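Local coordinates for protein serine hydrolase CCSP0084 (PDB 4I3F) that is a serine hydrolase of the alpha/beta hydrolase fold that probably cleaves carbon-carbon bonds in meta-cleavage products of aromatic degradation and may also act as an esterase, at residues H272-C277 / I283-A288. Numbering follows the deposited sequence.
Sequences HVFDHC and IEKKKA
Where edge strand 269-274 runs out into the loop that follows it, K285, at the N-cap position of helix 286-298, reaches across and fastens the turn at D275 and H276. Its ammonium NZ donates to D275 O at 2.9 Å, with a C=O...N angle of 162°, and to H276 O at 3.2 Å, this second time from well above the carbonyl plane. Water 1 donates to D275 OD2 and accepts a weak bond from K285 NZ. The lysine chain bends about its CB-CG bond (chi2 -78°) and then runs extended to NZ past C277, whose SG lies 3.7 Å from K285 CG. In the alpha/beta hydrolase fold the loop after the last strand usually carries the catalytic histidine; here that loop leads into helices 281-284 and 286-298, with K285 between them. Cutting this side chain back to an alanine is likely to leave the D275 and H276 carbonyls without their common ammonium donor and the turn freer to move. E284 approaches the same loop through water 2, which donates to both E284 OE2 and H276 O; the E284 carboxylate also accepts the backbone N-H groups of F185 and G278 at OE1 and of D186 at OE2. Within the turn, H276 ND1 donates almost straight to D275 OD1, 2.9 Å away, in the imidazole plane and on the oxygen's anti lone pair. Nearer the strand end, F274 CE1 packs 3.9 Å from A288 CB, and H272 CD2 lies over one face of the F274 ring, offset toward its rim.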
loop_
_atom_site.group_PDB
_atom_site.type_symbol
_atom_site.label_atom_id
_atom_site.label_comp_id
_atom_site.label_asym_id
_atom_site.label_seq_id
_atom_site.Cartn_x
_atom_site.Cartn_y
_atom_site.Cartn_z
ATOM N N HIS A 272 -14.687 -4.491 -6.345
ATOM C CA HIS A 272 -15.355 -3.239 -6.668
ATOM C C HIS A 272 -14.453 -2.386 -7.540
ATOM O O HIS A 272 -13.292 -2.152 -7.191
ATOM C CB HIS A 272 -15.725 -2.453 -5.401
ATOM C CG HIS A 272 -16.800 -1.432 -5.628
ATOM N ND1 HIS A 272 -18.136 -1.700 -5.411
ATOM C CD2 HIS A 272 -16.744 -0.155 -6.081
ATOM C CE1 HIS A 272 -18.855 -0.634 -5.714
ATOM N NE2 HIS A 272 -18.035 0.322 -6.112
ATOM N N VAL A 273 -14.975 -1.934 -8.680
ATOM C CA VAL A 273 -14.195 -1.105 -9.595
ATOM C C VAL A 273 -14.830 0.272 -9.715
ATOM O O VAL A 273 -16.022 0.377 -9.995
ATOM C CB VAL A 273 -14.103 -1.749 -10.997
ATOM C CG1 VAL A 273 -13.226 -0.902 -11.923
ATOM C CG2 VAL A 273 -13.526 -3.160 -10.909
ATOM N N PHE A 274 -14.030 1.318 -9.517
ATOM C CA PHE A 274 -14.507 2.695 -9.640
ATOM C C PHE A 274 -14.172 3.290 -11.003
ATOM O O PHE A 274 -13.047 3.174 -11.489
ATOM C CB PHE A 274 -13.889 3.579 -8.554
ATOM C CG PHE A 274 -14.368 3.261 -7.165
ATOM C CD1 PHE A 274 -15.573 3.766 -6.704
ATOM C CD2 PHE A 274 -13.602 2.478 -6.316
ATOM C CE1 PHE A 274 -16.019 3.482 -5.412
ATOM C CE2 PHE A 274 -14.035 2.189 -5.022
ATOM C CZ PHE A 274 -15.247 2.697 -4.574
ATOM N N ASP A 275 -15.162 3.938 -11.612
ATOM C CA ASP A 275 -14.988 4.619 -12.885
ATOM C C ASP A 275 -14.403 5.994 -12.664
ATOM O O ASP A 275 -14.540 6.555 -11.576
ATOM C CB ASP A 275 -16.355 4.814 -13.534
ATOM C CG ASP A 275 -17.271 5.676 -12.687
ATOM O OD1 ASP A 275 -17.527 6.831 -13.077
ATOM O OD2 ASP A 275 -17.712 5.207 -11.618
ATOM N N HIS A 276 -13.798 6.549 -13.712
ATOM C CA HIS A 276 -13.197 7.881 -13.675
ATOM C C HIS A 276 -12.303 8.017 -12.467
ATOM O O HIS A 276 -12.477 8.911 -11.638
ATOM C CB HIS A 276 -14.280 8.967 -13.657
ATOM C CG HIS A 276 -15.050 9.078 -14.936
ATOM N ND1 HIS A 276 -16.266 8.457 -15.130
ATOM C CD2 HIS A 276 -14.783 9.751 -16.079
ATOM C CE1 HIS A 276 -16.715 8.747 -16.338
ATOM N NE2 HIS A 276 -15.832 9.523 -16.938
ATOM N N CYS A 277 -11.335 7.121 -12.373
ATOM C CA CYS A 277 -10.562 6.996 -11.157
ATOM C C CYS A 277 -9.138 6.626 -11.482
ATOM O O CYS A 277 -8.884 5.778 -12.352
ATOM C CB CYS A 277 -11.179 5.912 -10.259
ATOM S SG CYS A 277 -10.585 5.969 -8.571
ATOM N N ILE A 283 -7.752 8.690 -2.522
ATOM C CA ILE A 283 -7.657 10.141 -2.611
ATOM C C ILE A 283 -8.677 10.677 -3.611
ATOM O O ILE A 283 -9.306 11.703 -3.369
ATOM C CB ILE A 283 -6.248 10.608 -3.066
ATOM C CG1 ILE A 283 -5.150 9.993 -2.202
ATOM C CG2 ILE A 283 -6.154 12.142 -3.056
ATOM C CD1 ILE A 283 -5.235 10.365 -0.756
ATOM N N GLU A 284 -8.840 9.987 -4.738
ATOM C CA GLU A 284 -9.755 10.464 -5.778
ATOM C C GLU A 284 -11.198 10.387 -5.305
ATOM O O GLU A 284 -11.971 11.326 -5.490
ATOM C CB GLU A 284 -9.590 9.642 -7.059
ATOM C CG GLU A 284 -10.356 10.183 -8.269
ATOM C CD GLU A 284 -9.436 10.463 -9.448
ATOM O OE1 GLU A 284 -8.437 9.730 -9.598
ATOM O OE2 GLU A 284 -9.714 11.405 -10.211
ATOM N N LYS A 285 -11.546 9.252 -4.704
ATOM C CA LYS A 285 -12.898 8.996 -4.208
ATOM C C LYS A 285 -12.835 8.802 -2.700
ATOM O O LYS A 285 -13.165 7.716 -2.206
ATOM C CB LYS A 285 -13.454 7.695 -4.802
ATOM C CG LYS A 285 -13.131 7.445 -6.273
ATOM C CD LYS A 285 -14.033 8.263 -7.179
ATOM C CE LYS A 285 -13.861 7.853 -8.645
ATOM N NZ LYS A 285 -14.814 8.588 -9.532
ATOM N N LYS A 286 -12.416 9.828 -1.968
ATOM C CA LYS A 286 -12.263 9.700 -0.517
ATOM C C LYS A 286 -13.519 9.171 0.162
ATOM O O LYS A 286 -13.457 8.174 0.879
ATOM C CB LYS A 286 -11.903 11.043 0.107
ATOM C CG LYS A 286 -10.607 11.625 -0.404
ATOM C CD LYS A 286 -10.315 12.930 0.285
ATOM C CE LYS A 286 -9.137 13.616 -0.366
ATOM N NZ LYS A 286 -9.479 13.975 -1.765
ATOM N N LYS A 287 -14.659 9.822 -0.060
ATOM C CA LYS A 287 -15.865 9.415 0.666
ATOM C C LYS A 287 -16.310 8.011 0.273
ATOM O O LYS A 287 -16.657 7.196 1.137
ATOM C CB LYS A 287 -17.014 10.427 0.504
ATOM C CG LYS A 287 -18.276 10.031 1.289
ATOM C CD LYS A 287 -19.205 11.209 1.555
ATOM C CE LYS A 287 -19.980 11.630 0.318
ATOM N NZ LYS A 287 -20.922 10.564 -0.160
ATOM N N ALA A 288 -16.295 7.721 -1.025
ATOM C CA ALA A 288 -16.753 6.421 -1.508
ATOM C C ALA A 288 -15.844 5.292 -1.028
ATOM O O ALA A 288 -16.322 4.251 -0.566
ATOM C CB ALA A 288 -16.871 6.417 -3.026
HETATM O O HOH W 1 -16.656 6.030 -9.150
HETATM O O HOH W 2 -12.254 11.654 -10.879
#